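Local coordinates for protein KLLA0C04147p (Kluyveromyces lactis, PDB 5H2A) that probably binds and transfers sterols as a member of the OSBP family, the piece described here being its N-terminal ankyrin-repeat domain, at residues S49-E52 and L53-H56; K68-V71 and Q72-T76; I250-E253 and L254-M257. All blocks are in the same frame, centred on the assembly; numbering follows the deposited sequence.

Contact 1. Residues S49-E52 and L53-H56; sequences SVFE and LILH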
loop_
_atom_site.group_PDB
_atom_site.type_symbol
_atom_site.label_atom_id
_atom_site.label_comp_id
_atom_site.label_asym_id
_atom_site.label_seq_id
_atom_site.Cartn_x
_atom_site.Cartn_y
_atom_site.Cartn_z
ATOM N N SER A 49 3.685 22.098 -3.136
ATOM C CA SER A 49 2.304 21.762 -2.784
ATOM C C SER A 49 1.399 21.760 -4.006
ATOM O O SER A 49 0.387 21.053 -4.017
ATOM C CB SER A 49 1.760 22.738 -1.735
ATOM O OG SER A 49 1.539 24.023 -2.300
ATOM N N VAL A 50 1.722 22.559 -5.022
ATOM C CA VAL A 50 0.983 22.496 -6.285
ATOM C C VAL A 50 1.505 21.363 -7.156
ATOM O O VAL A 50 0.727 20.607 -7.744
ATOM C CB VAL A 50 1.064 23.847 -7.019
ATOM C CG1 VAL A 50 0.305 23.782 -8.360
ATOM C CG2 VAL A 50 0.519 24.978 -6.129
ATOM N N PHE A 51 2.835 21.245 -7.276
ATOM C CA PHE A 51 3.394 20.203 -8.136
ATOM C C PHE A 51 2.884 18.819 -7.742
ATOM O O PHE A 51 2.543 18.000 -8.611
ATOM C CB PHE A 51 4.923 20.207 -8.089
ATOM C CG PHE A 51 5.531 19.108 -8.926
ATOM C CD1 PHE A 51 5.722 19.297 -10.286
ATOM C CD2 PHE A 51 5.865 17.885 -8.364
ATOM C CE1 PHE A 51 6.230 18.275 -11.083
ATOM C CE2 PHE A 51 6.399 16.855 -9.149
ATOM C CZ PHE A 51 6.583 17.053 -10.509
ATOM N N GLU A 52 2.829 18.530 -6.437
ATOM C CA GLU A 52 2.498 17.157 -6.085
ATOM C C GLU A 52 1.017 16.819 -6.307
ATOM O O GLU A 52 0.653 15.650 -6.179
ATOM C CB GLU A 52 2.918 16.870 -4.635
ATOM C CG GLU A 52 2.220 17.691 -3.577
ATOM C CD GLU A 52 2.899 17.573 -2.204
ATOM O OE1 GLU A 52 2.272 17.999 -1.207
ATOM O OE2 GLU A 52 4.052 17.067 -2.134
ATOM N N LEU A 53 0.180 17.782 -6.683
ATOM C CA LEU A 53 -1.210 17.525 -7.031
ATOM C C LEU A 53 -1.456 17.457 -8.532
ATOM O O LEU A 53 -2.615 17.383 -8.942
ATOM C CB LEU A 53 -2.117 18.613 -6.428
ATOM C CG LEU A 53 -2.144 18.723 -4.894
ATOM C CD1 LEU A 53 -3.028 19.873 -4.422
ATOM C CD2 LEU A 53 -2.606 17.407 -4.284
ATOM N N ILE A 54 -0.409 17.511 -9.358
ATOM C CA ILE A 54 -0.606 17.619 -10.806
ATOM C C ILE A 54 -1.439 16.460 -11.331
ATOM O O ILE A 54 -2.279 16.637 -12.225
ATOM C CB ILE A 54 0.749 17.698 -11.529
ATOM C CG1 ILE A 54 1.326 19.108 -11.433
ATOM C CG2 ILE A 54 0.600 17.324 -13.014
ATOM C CD1 ILE A 54 2.736 19.183 -12.015
ATOM N N LEU A 55 -1.228 15.250 -10.791
ATOM C CA LEU A 55 -2.051 14.141 -11.268
ATOM C C LEU A 55 -3.511 14.307 -10.847
ATOM O O LEU A 55 -4.415 13.926 -11.600
ATOM C CB LEU A 55 -1.487 12.798 -10.783
ATOM C CG LEU A 55 -2.068 11.527 -11.400
ATOM C CD1 LEU A 55 -2.085 11.583 -12.928
ATOM C CD2 LEU A 55 -1.256 10.299 -10.917
ATOM N N HIS A 56 -3.774 14.860 -9.659
ATOM C CA HIS A 56 -5.154 15.180 -9.295
ATOM C C HIS A 56 -5.774 16.146 -10.295
ATOM O O HIS A 56 -6.889 15.921 -10.794
ATOM C CB HIS A 56 -5.225 15.792 -7.898
ATOM C CG HIS A 56 -4.798 14.878 -6.799
ATOM N ND1 HIS A 56 -3.483 14.511 -6.595
ATOM C CD2 HIS A 56 -5.513 14.296 -5.806
ATOM C CE1 HIS A 56 -3.410 13.723 -5.536
ATOM N NE2 HIS A 56 -4.628 13.589 -5.031
HETATM O O HOH W 1 -1.061 14.348 -8.003
#
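F51 and I54 meet across a type I beta turn, F51 to I54, that joins helix 45-51 to helix 54-61 in this ankyrin-repeat domain. The closest side-chain touch is the tip of I54, whose CD1 comes to CD1 of the F51 ring at 3.5 Å and stays near CE1 as well. With CG swung opposite the backbone N (chi1 178°), F51 places its ring where I54 CD1 crosses it obliquely. CG1 of I54 meanwhile lies 3.3 Å from F51 O, the carbonyl that also accepts the I54 N-H at 3.1 Å. A second bond, from L53 N to V50 O, runs at 3.1 Å.

L53, at the N-cap position of the second helix, lays CG and CD1 against S49 O, and its CD2 sits over one face of the H56 ring, 3.8 Å above the plane and offset toward the rim.

Farther out, F42 meets the F51 ring edge to face, L19 of helix 12-25 touches I54, and E52 OE1 forms a salt bridge with K90. N96 O takes a hydrogen bond from H56 NE2, and a water lies in the ring plane at the other nitrogen; together they probably hold the ring's rotation. That water is 2.8 Å from H56 ND1 and donates to E52 O.

Contact 2. Residues K68-V71 and Q72-T76; sequences KDIV and QNWTT
T75 folds its hydroxyl back on V71 at the C-terminal end of helix 64-74, a helix of the ankyrin-repeat domain, and so marks where the helical hydrogen-bond pattern gives out. OG1 stands between the backbone N and the carbonyl carbon of its own residue (chi1 78°), which carries it to V71 O at 2.7 Å. The hydroxyl donates in the carbonyl plane, on a lone pair, with a C=O...OG1 angle of 121°. The amide of T75 reaches the same oxygen through a weak bond of 3.3 Å, so V71 O is gripped twice by one residue. CG2 of T75 lies near I70 O, while CG1 of V71 crosses near T75 OG1, 3.6 Å away. H117 NE2 is a further hydrogen-bond partner of that hydroxyl.

Two residues earlier N73 makes a looser version. Its CG lies opposite the carbonyl carbon and next to the backbone N, and this folds the amide over D69 O: the backbone N donates at 2.9 Å, and ND2 adds a weak, strongly bent bond of 2.8 Å.

W74 shares that first torsion, yet its indole is turned toward the protein interior. There CG2 of I70 approaches CE3 obliquely at 4.1 Å. The F28 ring meets the indole with planes at about 55°, and C32 of helix 28-38 and I54 of helix 54-61 also touch it, wedging the ring among neighbouring helices. The helix is already unwinding at this point, although W74 N still donates to I70 O at 2.9 Å, and W74 CB rests 3.4 Å from that same oxygen.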
loop_
_atom_site.group_PDB
_atom_site.type_symbol
_atom_site.label_atom_id
_atom_site.label_comp_id
_atom_site.label_asym_id
_atom_site.label_seq_id
_atom_site.Cartn_x
_atom_site.Cartn_y
_atom_site.Cartn_z
ATOM N N LYS A 68 -1.781 9.527 -19.134
ATOM C CA LYS A 68 -0.896 8.373 -19.339
ATOM C C LYS A 68 0.569 8.767 -19.368
ATOM O O LYS A 68 1.422 8.066 -18.805
ATOM C CB LYS A 68 -1.252 7.646 -20.634
ATOM C CG LYS A 68 -2.512 6.814 -20.517
ATOM C CD LYS A 68 -3.005 6.383 -21.899
ATOM C CE LYS A 68 -4.353 5.701 -21.813
ATOM N NZ LYS A 68 -4.776 5.229 -23.167
ATOM N N ASP A 69 0.887 9.859 -20.058
ATOM C CA ASP A 69 2.270 10.315 -20.124
ATOM C C ASP A 69 2.794 10.704 -18.744
ATOM O O ASP A 69 3.954 10.420 -18.406
ATOM C CB ASP A 69 2.377 11.512 -21.082
ATOM C CG ASP A 69 2.303 11.108 -22.556
ATOM O OD1 ASP A 69 2.605 9.943 -22.873
ATOM O OD2 ASP A 69 1.944 11.970 -23.401
ATOM N N ILE A 70 1.983 11.428 -17.965
ATOM C CA ILE A 70 2.390 11.801 -16.609
ATOM C C ILE A 70 2.640 10.552 -15.773
ATOM O O ILE A 70 3.640 10.452 -15.050
ATOM C CB ILE A 70 1.320 12.699 -15.954
ATOM C CG1 ILE A 70 1.289 14.088 -16.615
ATOM C CG2 ILE A 70 1.571 12.825 -14.447
ATOM C CD1 ILE A 70 -0.010 14.858 -16.278
ATOM N N VAL A 71 1.722 9.584 -15.849
ATOM C CA VAL A 71 1.856 8.363 -15.052
ATOM C C VAL A 71 3.098 7.592 -15.479
ATOM O O VAL A 71 3.899 7.155 -14.643
ATOM C CB VAL A 71 0.588 7.497 -15.174
ATOM C CG1 VAL A 71 0.853 6.078 -14.628
ATOM C CG2 VAL A 71 -0.605 8.173 -14.460
ATOM N N GLN A 72 3.288 7.432 -16.795
ATOM C CA GLN A 72 4.410 6.631 -17.274
ATOM C C GLN A 72 5.746 7.289 -16.951
ATOM O O GLN A 72 6.713 6.602 -16.588
ATOM C CB GLN A 72 4.276 6.390 -18.778
ATOM C CG GLN A 72 5.382 5.514 -19.346
ATOM C CD GLN A 72 5.559 4.214 -18.568
ATOM O OE1 GLN A 72 4.630 3.404 -18.466
ATOM N NE2 GLN A 72 6.754 4.011 -18.010
ATOM N N ASN A 73 5.827 8.612 -17.061
ATOM C CA ASN A 73 7.121 9.288 -16.965
ATOM C C ASN A 73 7.478 9.795 -15.573
ATOM O O ASN A 73 8.675 9.944 -15.278
ATOM C CB ASN A 73 7.169 10.448 -17.952
ATOM C CG ASN A 73 7.168 9.964 -19.383
ATOM O OD1 ASN A 73 8.003 9.145 -19.761
ATOM N ND2 ASN A 73 6.193 10.404 -20.162
ATOM N N TRP A 74 6.501 10.082 -14.718
ATOM C CA TRP A 74 6.794 10.672 -13.419
ATOM C C TRP A 74 6.387 9.840 -12.203
ATOM O O TRP A 74 6.632 10.287 -11.084
ATOM C CB TRP A 74 6.118 12.040 -13.281
ATOM C CG TRP A 74 6.627 13.126 -14.208
ATOM C CD1 TRP A 74 7.699 13.082 -15.040
ATOM C CD2 TRP A 74 6.027 14.419 -14.379
ATOM N NE1 TRP A 74 7.818 14.293 -15.732
ATOM C CE2 TRP A 74 6.792 15.120 -15.337
ATOM C CE3 TRP A 74 4.912 15.050 -13.806
ATOM C CZ2 TRP A 74 6.483 16.427 -15.731
ATOM C CZ3 TRP A 74 4.595 16.361 -14.208
ATOM C CH2 TRP A 74 5.379 17.029 -15.159
ATOM N N THR A 75 5.749 8.674 -12.354
ATOM C CA THR A 75 5.230 7.989 -11.166
ATOM C C THR A 75 5.737 6.565 -10.965
ATOM O O THR A 75 5.319 5.914 -9.996
ATOM C CB THR A 75 3.688 7.937 -11.167
ATOM O OG1 THR A 75 3.229 6.914 -12.066
ATOM C CG2 THR A 75 3.093 9.269 -11.572
ATOM N N THR A 76 6.602 6.055 -11.823
ATOM C CA THR A 76 7.087 4.697 -11.614
ATOM C C THR A 76 8.329 4.704 -10.720
ATOM O O THR A 76 8.966 5.742 -10.511
ATOM C CB THR A 76 7.416 4.016 -12.943
ATOM O OG1 THR A 76 8.597 4.612 -13.489
ATOM C CG2 THR A 76 6.265 4.174 -13.931
#

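Contact 3. Residues I250-E253 and L254-M257; sequences IDLE and LKKM
L252 and K256 sit one turn apart, and the lysine can be followed outward across the leucine. CB of K256 starts 3.6 Å from L252 O, and CG keeps to the same carbonyl at 3.5 Å, because chi1 (-72°) places CG opposite the lysine's own carbonyl carbon. The chain then runs out nearly extended, bringing CE to 3.8 Å from L252 CG and about as near to both leucine methyls. A bend at chi4 brings NZ to 3.9 Å from L252 CD1. Since K255 reaches the same methyl with its own NZ at 4.1 Å, CD1 is approached by two lysine ends from different directions. With an alanine in place of L252, both lysine ends would probably lose their apolar support and be free to turn.

All of this rides on helix 249-268, the last helix of the ankyrin-repeat construct, where four successive i to i+4 backbone bonds, beginning with L254 N to I250 O, keep the turns regular.

Toward helix 208-215 the helix presents a different pair. M257 carries CG 3.2 Å from E253 O, and its SD crosses obliquely to E253 CG at 3.9 Å, while the methionine also touches C211 and L215. The carboxylate of E253 points on to R212, which forms a salt bridge with OE2. D251 OD1 is likewise paired with R206, and OD1 also lies near L254 CD1. The I250 and L254 side chains lie side by side, pointing the same way, CG2 to CD1.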
loop_
_atom_site.group_PDB
_atom_site.type_symbol
_atom_site.label_atom_id
_atom_site.label_comp_id
_atom_site.label_asym_id
_atom_site.label_seq_id
_atom_site.Cartn_x
_atom_site.Cartn_y
_atom_site.Cartn_z
ATOM N N ILE A 250 14.145 -26.049 20.973
ATOM C CA ILE A 250 13.365 -25.549 19.840
ATOM C C ILE A 250 11.940 -25.235 20.275
ATOM O O ILE A 250 11.449 -24.119 20.080
ATOM C CB ILE A 250 13.393 -26.564 18.685
ATOM C CG1 ILE A 250 14.802 -26.650 18.100
ATOM C CG2 ILE A 250 12.364 -26.188 17.594
ATOM C CD1 ILE A 250 15.052 -27.952 17.289
ATOM N N ASP A 251 11.252 -26.223 20.859
ATOM C CA ASP A 251 9.886 -25.998 21.315
ATOM C C ASP A 251 9.834 -24.952 22.418
ATOM O O ASP A 251 8.852 -24.204 22.520
ATOM C CB ASP A 251 9.264 -27.314 21.789
ATOM C CG ASP A 251 8.704 -28.138 20.633
ATOM O OD1 ASP A 251 9.047 -27.830 19.467
ATOM O OD2 ASP A 251 7.917 -29.082 20.876
ATOM N N LEU A 252 10.878 -24.876 23.249
ATOM C CA LEU A 252 10.889 -23.840 24.282
ATOM C C LEU A 252 10.903 -22.453 23.653
ATOM O O LEU A 252 10.172 -21.555 24.087
ATOM C CB LEU A 252 12.083 -24.023 25.216
ATOM C CG LEU A 252 12.141 -22.939 26.298
ATOM C CD1 LEU A 252 10.877 -22.992 27.131
ATOM C CD2 LEU A 252 13.384 -23.103 27.178
ATOM N N GLU A 253 11.711 -22.263 22.611
ATOM C CA GLU A 253 11.757 -20.950 21.982
ATOM C C GLU A 253 10.415 -20.601 21.349
ATOM O O GLU A 253 9.939 -19.465 21.474
ATOM C CB GLU A 253 12.879 -20.881 20.950
ATOM C CG GLU A 253 12.920 -19.526 20.248
ATOM C CD GLU A 253 14.245 -19.238 19.570
ATOM O OE1 GLU A 253 15.066 -20.176 19.429
ATOM O OE2 GLU A 253 14.459 -18.065 19.179
ATOM N N LEU A 254 9.788 -21.569 20.669
ATOM C CA LEU A 254 8.465 -21.339 20.089
ATOM C C LEU A 254 7.444 -21.016 21.168
ATOM O O LEU A 254 6.606 -20.128 20.989
ATOM C CB LEU A 254 8.016 -22.575 19.300
ATOM C CG LEU A 254 8.872 -22.872 18.065
ATOM C CD1 LEU A 254 8.624 -24.303 17.514
ATOM C CD2 LEU A 254 8.562 -21.826 16.994
ATOM N N LYS A 255 7.486 -21.742 22.287
ATOM C CA LYS A 255 6.561 -21.465 23.383
ATOM C C LYS A 255 6.716 -20.029 23.884
ATOM O O LYS A 255 5.722 -19.310 24.065
ATOM C CB LYS A 255 6.794 -22.476 24.509
ATOM C CG LYS A 255 6.162 -22.145 25.850
ATOM C CD LYS A 255 6.176 -23.388 26.757
ATOM C CE LYS A 255 5.927 -23.052 28.226
ATOM N NZ LYS A 255 7.192 -22.762 28.975
ATOM N N LYS A 256 7.959 -19.595 24.112
ATOM C CA LYS A 256 8.198 -18.236 24.603
ATOM C C LYS A 256 7.715 -17.193 23.605
ATOM O O LYS A 256 7.123 -16.173 23.988
ATOM C CB LYS A 256 9.689 -18.037 24.894
ATOM C CG LYS A 256 10.188 -18.771 26.141
ATOM C CD LYS A 256 11.578 -18.282 26.545
ATOM C CE LYS A 256 12.283 -19.280 27.452
ATOM N NZ LYS A 256 11.546 -19.470 28.736
ATOM N N MET A 257 7.966 -17.425 22.317
ATOM C CA MET A 257 7.496 -16.498 21.286
ATOM C C MET A 257 5.976 -16.421 21.255
ATOM O O MET A 257 5.397 -15.336 21.081
ATOM C CB MET A 257 8.007 -16.938 19.915
ATOM C CG MET A 257 9.497 -16.868 19.718
ATOM S SD MET A 257 9.940 -17.872 18.287
ATOM C CE MET A 257 8.399 -17.707 17.380
#

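In the fold
Contacts 1 and 2 pack against each other, with centres about 13 Å apart. From helix 45-51, F51 CE1 comes to 4.0 Å from W74 CZ3. Helix 54-61, which is followed in the chain by helix 64-74, touches it directly: I54 CD1 is also 4.0 Å from W74 CZ3, and L55 CD1 lies 4.0 Å from V71 CG2. The indole of contact 2 thus packs against both members of the apolar pair of contact 1. Contact 3 is remote, on the opposite side of the chain's centre, its nearest atoms about 40 Å from contact 1 and about 36 Å from contact 2. In this elongated, all-helical domain, contacts 1 and 2 pack N-terminal helices together, whereas contact 3 lies on the last helix.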